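Local coordinates for protein oxidoreductase (Thermotoga maritima, PDB 1ZH8) that probably catalyses an NADP-dependent oxidation or reduction of an alcohol/carbonyl pair, as a member of the GFO/IDH/MocA oxidoreductase family, at residues D72-L77 / D84-T89; G158-P163 / I276-E281; V172-D175 / K179-H182. All coordinates share one frame; numbering follows the deposited sequence.

Interaction 1: residues D72-L77 / D84-T89; sequences DSYEEL and DAVDLT. With NAP (NADP nicotinamide-adenine-dinucleotide phosphate), chain D.
The hydroxyl of Y74 reaches the strand 85-88 while donating a hydrogen bond to the backbone O of F98, and this tie fixes where the ring ends. On the strand itself OH meets only apolar atoms: V86 CG2 lies 3.9 Å from Y74 OH, at the edge of the ring and near its plane. L88 CD2 approaches obliquely, 4.0 Å from the same Y74 OH, with Y74 CE1 adding a second contact. Y74 crosses both of these side chains at about a right angle. Its CG stands anti to the backbone N (chi1 173°), which carries the ring off the helix toward the sheet, where it also stacks with the F98 ring.

One turn on, L77 meets the other branch of V86: L77 CD2 and V86 CG1 are 3.7 Å apart, the two side chains sliding past each other in opposite directions. V86 thus touches the helix with both methyls, CG2 at Y74 and CG1 at L77. The start of that helix is capped by S73, whose OG accepts from E76 N at 3.3 Å.

Helix 95-104 adds K101 and A102 against Y74, and F98 and I99 against L88. At the end of the strand, T89 O comes 3.5 Å from C5D of the NADP, while T89 OG1 bonds to G25 O. Helix 74-79 lies on the connection from strand 69-71 to strand 85-88, the long beta-alpha-beta crossover that passes strands 45-51 and 19-24 and is the hallmark of the Rossmann nucleotide-binding fold.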
# COMPACT_ATOMS: atom_id res chain seq x y z
N ASP A 72 -45.04 15.96 -10.69
CA ASP A 72 -44.62 15.11 -11.80
C ASP A 72 -43.24 15.49 -12.33
O ASP A 72 -42.55 14.65 -12.90
CB ASP A 72 -45.66 15.17 -12.93
CG ASP A 72 -46.99 14.49 -12.54
OD1 ASP A 72 -46.97 13.52 -11.74
OD2 ASP A 72 -48.06 14.89 -13.07
N SER A 73 -42.83 16.74 -12.14
CA SER A 73 -41.51 17.16 -12.59
C SER A 73 -40.83 18.15 -11.64
O SER A 73 -41.47 18.94 -10.95
CB SER A 73 -41.58 17.74 -14.02
OG SER A 73 -41.99 19.09 -13.99
N TYR A 74 -39.51 18.08 -11.66
CA TYR A 74 -38.64 18.93 -10.88
C TYR A 74 -38.81 20.40 -11.26
O TYR A 74 -38.81 21.27 -10.38
CB TYR A 74 -37.22 18.50 -11.17
CG TYR A 74 -36.13 19.35 -10.61
CD1 TYR A 74 -36.02 19.58 -9.24
CD2 TYR A 74 -35.14 19.86 -11.44
CE1 TYR A 74 -34.97 20.31 -8.72
CE2 TYR A 74 -34.09 20.60 -10.93
CZ TYR A 74 -34.01 20.83 -9.58
OH TYR A 74 -32.96 21.57 -9.08
N GLU A 75 -38.93 20.66 -12.57
CA GLU A 75 -39.08 22.03 -13.08
C GLU A 75 -40.33 22.66 -12.49
O GLU A 75 -40.34 23.86 -12.21
CB GLU A 75 -39.15 22.06 -14.62
CG GLU A 75 -37.86 21.70 -15.37
CD GLU A 75 -37.57 20.20 -15.42
OE1 GLU A 75 -38.39 19.39 -14.93
OE2 GLU A 75 -36.51 19.82 -15.96
N GLU A 76 -41.38 21.86 -12.30
CA GLU A 76 -42.64 22.37 -11.72
C GLU A 76 -42.46 22.64 -10.24
O GLU A 76 -42.93 23.66 -9.73
CB GLU A 76 -43.84 21.43 -11.95
CG GLU A 76 -45.17 22.03 -11.44
CD GLU A 76 -46.42 21.16 -11.70
OE1 GLU A 76 -46.29 19.97 -12.07
OE2 GLU A 76 -47.55 21.68 -11.51
N LEU A 77 -41.77 21.72 -9.57
CA LEU A 77 -41.47 21.89 -8.15
C LEU A 77 -40.74 23.21 -7.96
O LEU A 77 -41.10 23.98 -7.08
CB LEU A 77 -40.61 20.75 -7.67
CG LEU A 77 -40.20 20.73 -6.21
CD1 LEU A 77 -40.23 19.28 -5.71
CD2 LEU A 77 -38.83 21.32 -6.06
N ASP A 84 -37.42 26.89 -0.49
CA ASP A 84 -36.26 27.77 -0.36
C ASP A 84 -35.02 27.05 -0.87
O ASP A 84 -34.04 27.69 -1.30
CB ASP A 84 -36.08 28.13 1.12
CG ASP A 84 -37.27 28.90 1.69
OD1 ASP A 84 -37.63 29.94 1.09
OD2 ASP A 84 -37.85 28.48 2.71
N ALA A 85 -35.06 25.72 -0.83
CA ALA A 85 -33.95 24.90 -1.27
C ALA A 85 -34.45 23.53 -1.70
O ALA A 85 -35.58 23.13 -1.38
CB ALA A 85 -32.89 24.75 -0.16
N VAL A 86 -33.60 22.83 -2.43
CA VAL A 86 -33.92 21.49 -2.86
C VAL A 86 -32.78 20.54 -2.47
O VAL A 86 -31.61 20.94 -2.35
CB VAL A 86 -34.24 21.43 -4.38
CG1 VAL A 86 -35.52 22.26 -4.71
CG2 VAL A 86 -33.06 21.91 -5.24
N ASP A 87 -33.15 19.30 -2.22
CA ASP A 87 -32.19 18.26 -1.89
C ASP A 87 -32.16 17.25 -3.02
O ASP A 87 -33.16 16.59 -3.31
CB ASP A 87 -32.63 17.62 -0.57
CG ASP A 87 -31.70 16.50 -0.12
OD1 ASP A 87 -30.53 16.47 -0.58
OD2 ASP A 87 -32.16 15.65 0.70
N LEU A 88 -31.01 17.12 -3.68
CA LEU A 88 -30.91 16.23 -4.82
C LEU A 88 -30.24 14.94 -4.42
O LEU A 88 -29.07 14.93 -4.01
CB LEU A 88 -30.16 16.89 -5.98
CG LEU A 88 -30.46 18.36 -6.29
CD1 LEU A 88 -29.53 18.96 -7.37
CD2 LEU A 88 -31.92 18.55 -6.66
N THR A 89 -30.99 13.84 -4.52
CA THR A 89 -30.46 12.50 -4.28
C THR A 89 -30.68 11.68 -5.54
O THR A 89 -31.53 10.78 -5.58
CB THR A 89 -31.14 11.83 -3.07
OG1 THR A 89 -32.54 12.15 -3.08
CG2 THR A 89 -30.53 12.38 -1.77
PA NAP D . -31.22 5.45 -6.16
O1A NAP D . -31.85 4.55 -5.16
O2A NAP D . -31.23 4.90 -7.53
O5B NAP D . -31.91 6.89 -6.06
C5B NAP D . -32.03 7.71 -7.19
C4B NAP D . -33.43 8.28 -7.22
O4B NAP D . -33.54 9.29 -8.21
C3B NAP D . -34.47 7.21 -7.57
O3B NAP D . -35.60 7.54 -6.81
C2B NAP D . -34.70 7.50 -9.05
O2B NAP D . -35.83 7.02 -9.77
C1B NAP D . -34.67 9.01 -9.03
N9A NAP D . -34.49 9.55 -10.38
C8A NAP D . -33.80 8.99 -11.43
N7A NAP D . -33.89 9.84 -12.48
C5A NAP D . -34.63 10.92 -12.11
C6A NAP D . -35.03 12.07 -12.77
N6A NAP D . -34.71 12.27 -14.04
N1A NAP D . -35.78 13.01 -12.11
C2A NAP D . -36.14 12.80 -10.80
N3A NAP D . -35.75 11.67 -10.14
C4A NAP D . -35.01 10.74 -10.78
O3 NAP D . -29.69 5.69 -5.75
PN NAP D . -29.23 6.28 -4.33
O1N NAP D . -30.33 6.86 -3.50
O2N NAP D . -28.35 5.21 -3.86
O5D NAP D . -28.27 7.52 -4.71
C5D NAP D . -28.74 8.82 -5.03
C4D NAP D . -27.65 9.83 -4.70
O4D NAP D . -27.30 9.70 -3.33
C3D NAP D . -26.38 9.56 -5.51
O3D NAP D . -25.80 10.77 -5.96
C2D NAP D . -25.44 8.88 -4.55
O2D NAP D . -24.08 9.14 -4.83
C1D NAP D . -25.90 9.46 -3.22
N1N NAP D . -25.60 8.55 -2.12
C2N NAP D . -24.80 9.00 -1.11
C3N NAP D . -24.47 8.17 -0.03
C7N NAP D . -23.79 8.73 1.19
O7N NAP D . -23.46 7.81 2.20
N7N NAP D . -23.51 10.05 1.30
C4N NAP D . -24.97 6.86 -0.00
C5N NAP D . -25.80 6.41 -1.04
C6N NAP D . -26.11 7.27 -2.10
P2B NAP D . -37.26 6.43 -9.32
O1X NAP D . -38.25 7.54 -9.07
O2X NAP D . -37.13 5.61 -8.05
O3X NAP D . -37.69 5.58 -10.49

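Interaction 2: residues G158-P163 / I276-E281; sequences GAIGDP and IVLNEE
L278 gives up the most surface here, and it does so through a single methyl: CD1 is the atom that meets both A159 and I160. The closest approach is to the branch methyl of I160, with I160 CG2 and L278 CD1 3.8 Å apart. A159 meets the same methyl from a second direction, roughly at right angles to I160, its CB standing 4.1 Å from L278 CD1 and its carbonyl O a little nearer at 4.0 Å from that methyl. The side-chain contacts are van der Waals packing, with the A159 carbonyl also touching the methyl, and they leave the contact small and partly buried.

L278 gets there by its torsions. Its extended chi1 (176°) swings the branched end across to the other segment although its CB starts off to the side. I160 does the reverse: CG1 sits between its backbone N and carbonyl carbon (chi1 52°), and the chain leads away toward the sheet, leaving CG2 to face L278. Both I160 and L278 also rest on I269 of strand 268-272.

Each residue is presented by a tight turn. A159 and I160 are the two middle residues of a type I turn closed by G161 N to G158 O at 3.1 Å, directly after G158 ends helix 146-156 in a Schellman motif. L278 opens a type II' turn closed by a pair of backbone bonds with E281, the shorter being L278 N to E281 O at 2.8 Å. N279, with its positive phi, hooks back to the sheet by accepting from K268 N through OD1. A two-residue type II' beta hairpin of this kind joins strands 275-278 and 281-284 at one edge of the mixed sheet in the alpha/beta C-terminal part of a GFO/IDH/MocA oxidoreductase.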
# COMPACT_ATOMS: atom_id res chain seq x y z
N GLY A 158 0.53 17.12 17.12
CA GLY A 158 1.82 16.46 17.29
C GLY A 158 1.82 15.16 18.09
O GLY A 158 2.87 14.73 18.56
N ALA A 159 0.65 14.52 18.23
CA ALA A 159 0.52 13.31 19.05
C ALA A 159 1.31 12.09 18.52
O ALA A 159 1.69 11.21 19.28
CB ALA A 159 -0.95 12.95 19.25
N ILE A 160 1.56 12.05 17.21
CA ILE A 160 2.42 11.00 16.66
C ILE A 160 3.72 11.56 16.06
O ILE A 160 4.46 10.85 15.37
CB ILE A 160 1.67 10.15 15.60
CG1 ILE A 160 1.04 11.05 14.56
CG2 ILE A 160 0.62 9.29 16.27
CD1 ILE A 160 0.59 10.34 13.28
N GLY A 161 3.99 12.84 16.32
CA GLY A 161 5.14 13.51 15.72
C GLY A 161 4.84 13.89 14.29
O GLY A 161 3.72 14.28 13.97
N ASP A 162 5.83 13.78 13.42
CA ASP A 162 5.61 14.13 12.02
C ASP A 162 4.97 12.96 11.29
O ASP A 162 5.51 11.85 11.32
CB ASP A 162 6.93 14.57 11.35
CG ASP A 162 7.52 15.81 12.00
OD1 ASP A 162 6.84 16.86 11.96
OD2 ASP A 162 8.64 15.72 12.56
N PRO A 163 3.80 13.17 10.68
CA PRO A 163 3.18 12.03 9.97
C PRO A 163 4.12 11.53 8.91
O PRO A 163 4.69 12.33 8.19
CB PRO A 163 1.93 12.64 9.33
CG PRO A 163 1.68 13.90 10.09
CD PRO A 163 2.99 14.40 10.59
N ILE A 276 -10.48 5.67 18.31
CA ILE A 276 -9.13 5.87 17.83
C ILE A 276 -8.22 5.22 18.86
O ILE A 276 -8.47 5.32 20.07
CB ILE A 276 -8.78 7.37 17.71
CG1 ILE A 276 -9.88 8.13 16.95
CG2 ILE A 276 -7.41 7.55 17.05
CD1 ILE A 276 -9.81 8.01 15.46
N VAL A 277 -7.20 4.52 18.38
CA VAL A 277 -6.19 3.96 19.24
C VAL A 277 -4.88 4.70 18.97
O VAL A 277 -4.43 4.77 17.82
CB VAL A 277 -6.06 2.44 19.06
CG1 VAL A 277 -4.90 1.88 19.87
CG2 VAL A 277 -7.39 1.75 19.45
N LEU A 278 -4.30 5.29 20.03
CA LEU A 278 -3.07 6.06 19.95
C LEU A 278 -2.00 5.28 20.67
O LEU A 278 -1.97 5.27 21.89
CB LEU A 278 -3.24 7.44 20.61
CG LEU A 278 -2.00 8.37 20.71
CD1 LEU A 278 -1.55 8.88 19.32
CD2 LEU A 278 -2.30 9.53 21.63
N ASN A 279 -1.14 4.61 19.91
CA ASN A 279 -0.18 3.68 20.47
C ASN A 279 -0.95 2.60 21.19
O ASN A 279 -1.62 1.80 20.55
CB ASN A 279 0.85 4.41 21.35
CG ASN A 279 1.57 5.52 20.58
OD1 ASN A 279 2.16 5.27 19.54
ND2 ASN A 279 1.48 6.75 21.07
N GLU A 280 -0.91 2.59 22.52
CA GLU A 280 -1.58 1.57 23.30
C GLU A 280 -2.95 2.06 23.85
O GLU A 280 -3.73 1.25 24.40
CB GLU A 280 -0.67 1.10 24.43
CG GLU A 280 0.48 0.18 23.98
CD GLU A 280 1.64 0.92 23.30
OE1 GLU A 280 2.54 1.43 24.01
OE2 GLU A 280 1.66 0.98 22.04
N GLU A 281 -3.23 3.36 23.65
CA GLU A 281 -4.34 4.03 24.32
C GLU A 281 -5.61 4.11 23.48
O GLU A 281 -5.61 4.70 22.39
CB GLU A 281 -3.93 5.44 24.75
CG GLU A 281 -5.02 6.18 25.51
CD GLU A 281 -4.71 7.65 25.74
OE1 GLU A 281 -3.72 8.17 25.19
OE2 GLU A 281 -5.49 8.31 26.46

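Interaction 3: residues V172-D175 / K179-H182; sequences VGMD and KYVH. With NAP (NADP nicotinamide-adenine-dinucleotide phosphate), chain D.
The Y180 ring lies between M174 and the NADP: the pyrophosphate oxygen O2N sits at its edge, near the ring plane, while the M174 methyl comes in obliquely. O2N is 3.6 Å from Y180 CE1, and the nicotinamide carbon C5N approaches that same CE1 just as closely. Farther along, Y180 OH is 3.8 Å from C5N and 4.1 Å from C4N of the NADP, the latter being the carbon that exchanges hydride in nicotinamide cofactors. On the protein side, CE of M174, a selenomethionine, is 4.4 Å from Y180 CD2, a loose contact. The other flat group is the H182 imidazole, with V181 CG1 4.2 Å above its plane over the centre; H182 NE2 donates to E176 O.

V181 closes the contact through its other methyl: CG2 lies 4.0 Å from D175 O and slightly farther from M174 CB. A chi1 of 158° turns CG1 over the H182 ring and leaves CG2 for the 172-175 segment.

Both segments belong to the loop leaving strand 163-171 for helix 184-187. L227 and L228 pack on V181, whereas helix 28-39 covers Y180 with I28 and L33 and binds K179 NZ through E32.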
# COMPACT_ATOMS: atom_id res chain seq x y z
N VAL A 172 -15.05 -4.05 1.02
CA VAL A 172 -16.51 -3.91 1.19
C VAL A 172 -17.31 -5.22 1.08
O VAL A 172 -18.35 -5.36 1.73
CB VAL A 172 -17.09 -2.78 0.30
CG1 VAL A 172 -18.46 -2.35 0.79
CG2 VAL A 172 -16.15 -1.56 0.29
N GLY A 173 -16.83 -6.17 0.28
CA GLY A 173 -17.51 -7.45 0.07
C GLY A 173 -18.98 -7.36 -0.36
O GLY A 173 -19.82 -8.14 0.10
N MSE A 174 -19.29 -6.41 -1.26
CA MSE A 174 -20.66 -6.29 -1.76
C MSE A 174 -21.00 -7.52 -2.57
O MSE A 174 -20.18 -7.99 -3.35
CB MSE A 174 -20.83 -5.06 -2.64
CG MSE A 174 -20.66 -3.74 -1.94
SE MSE A 174 -20.82 -2.27 -3.24
CE MSE A 174 -21.51 -0.87 -2.07
N ASP A 175 -22.20 -8.05 -2.38
CA ASP A 175 -22.62 -9.19 -3.18
C ASP A 175 -23.97 -8.94 -3.82
O ASP A 175 -24.43 -7.80 -3.89
CB ASP A 175 -22.59 -10.49 -2.36
CG ASP A 175 -23.49 -10.46 -1.11
OD1 ASP A 175 -24.32 -9.53 -0.92
OD2 ASP A 175 -23.36 -11.42 -0.30
N LYS A 179 -28.26 -3.74 -1.94
CA LYS A 179 -29.26 -2.93 -2.66
C LYS A 179 -28.66 -1.92 -3.66
O LYS A 179 -29.26 -1.65 -4.70
CB LYS A 179 -30.18 -2.23 -1.66
CG LYS A 179 -29.45 -1.16 -0.82
CD LYS A 179 -30.34 -0.49 0.19
CE LYS A 179 -30.21 -1.11 1.56
NZ LYS A 179 -31.48 -0.90 2.29
N TYR A 180 -27.48 -1.37 -3.37
CA TYR A 180 -26.89 -0.35 -4.25
C TYR A 180 -26.48 -0.95 -5.58
O TYR A 180 -26.49 -0.28 -6.61
CB TYR A 180 -25.69 0.32 -3.60
CG TYR A 180 -26.00 1.13 -2.39
CD1 TYR A 180 -26.83 2.26 -2.47
CD2 TYR A 180 -25.45 0.80 -1.14
CE1 TYR A 180 -27.11 3.02 -1.33
CE2 TYR A 180 -25.72 1.55 -0.00
CZ TYR A 180 -26.55 2.66 -0.10
OH TYR A 180 -26.82 3.40 1.03
N VAL A 181 -26.12 -2.22 -5.54
CA VAL A 181 -25.68 -2.96 -6.71
C VAL A 181 -26.76 -3.02 -7.82
O VAL A 181 -26.44 -3.11 -9.01
CB VAL A 181 -25.21 -4.37 -6.28
CG1 VAL A 181 -25.24 -5.37 -7.41
CG2 VAL A 181 -23.82 -4.27 -5.65
N HIS A 182 -28.03 -2.94 -7.43
CA HIS A 182 -29.12 -3.14 -8.39
C HIS A 182 -29.72 -1.89 -9.05
O HIS A 182 -30.60 -2.00 -9.90
CB HIS A 182 -30.19 -4.04 -7.77
CG HIS A 182 -29.69 -5.41 -7.48
ND1 HIS A 182 -29.37 -6.31 -8.47
CD2 HIS A 182 -29.41 -6.03 -6.31
CE1 HIS A 182 -28.94 -7.44 -7.93
NE2 HIS A 182 -28.96 -7.29 -6.61
PA NAP D . -31.22 5.45 -6.16
O1A NAP D . -31.85 4.55 -5.16
O2A NAP D . -31.23 4.90 -7.53
O5B NAP D . -31.91 6.89 -6.06
C5B NAP D . -32.03 7.71 -7.19
C4B NAP D . -33.43 8.28 -7.22
O4B NAP D . -33.54 9.29 -8.21
C3B NAP D . -34.47 7.21 -7.57
O3B NAP D . -35.60 7.54 -6.81
C2B NAP D . -34.70 7.50 -9.05
O2B NAP D . -35.83 7.02 -9.77
C1B NAP D . -34.67 9.01 -9.03
N9A NAP D . -34.49 9.55 -10.38
C8A NAP D . -33.80 8.99 -11.43
N7A NAP D . -33.89 9.84 -12.48
C5A NAP D . -34.63 10.92 -12.11
C6A NAP D . -35.03 12.07 -12.77
N6A NAP D . -34.71 12.27 -14.04
N1A NAP D . -35.78 13.01 -12.11
C2A NAP D . -36.14 12.80 -10.80
N3A NAP D . -35.75 11.67 -10.14
C4A NAP D . -35.01 10.74 -10.78
O3 NAP D . -29.69 5.69 -5.75
PN NAP D . -29.23 6.28 -4.33
O1N NAP D . -30.33 6.86 -3.50
O2N NAP D . -28.35 5.21 -3.86
O5D NAP D . -28.27 7.52 -4.71
C5D NAP D . -28.74 8.82 -5.03
C4D NAP D . -27.65 9.83 -4.70
O4D NAP D . -27.30 9.70 -3.33
C3D NAP D . -26.38 9.56 -5.51
O3D NAP D . -25.80 10.77 -5.96
C2D NAP D . -25.44 8.88 -4.55
O2D NAP D . -24.08 9.14 -4.83
C1D NAP D . -25.90 9.46 -3.22
N1N NAP D . -25.60 8.55 -2.12
C2N NAP D . -24.80 9.00 -1.11
C3N NAP D . -24.47 8.17 -0.03
C7N NAP D . -23.79 8.73 1.19
O7N NAP D . -23.46 7.81 2.20
N7N NAP D . -23.51 10.05 1.30
C4N NAP D . -24.97 6.86 -0.00
C5N NAP D . -25.80 6.41 -1.04
C6N NAP D . -26.11 7.27 -2.10
P2B NAP D . -37.26 6.43 -9.32
O1X NAP D . -38.25 7.54 -9.07
O2X NAP D . -37.13 5.61 -8.05
O3X NAP D . -37.69 5.58 -10.49

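The NADP joins two of the three. Interaction 1 touches it at the ribose on the nicotinamide side from the Rossmann sheet, and interaction 3 meets the nicotinamide and pyrophosphate from the loop after strand 163-171; their centres are about 28 Å apart and their nearest atoms about 10 Å. The cofactor therefore lies between the two parts of the chain. Interaction 2 is remote, its centre about 46 Å from that of interaction 1 on the opposite side of the chain's centre, and about 34 Å from that of interaction 3. Strand 163-171 links interactions 2 and 3, since 158-163 leads into it and 172-175 follows it.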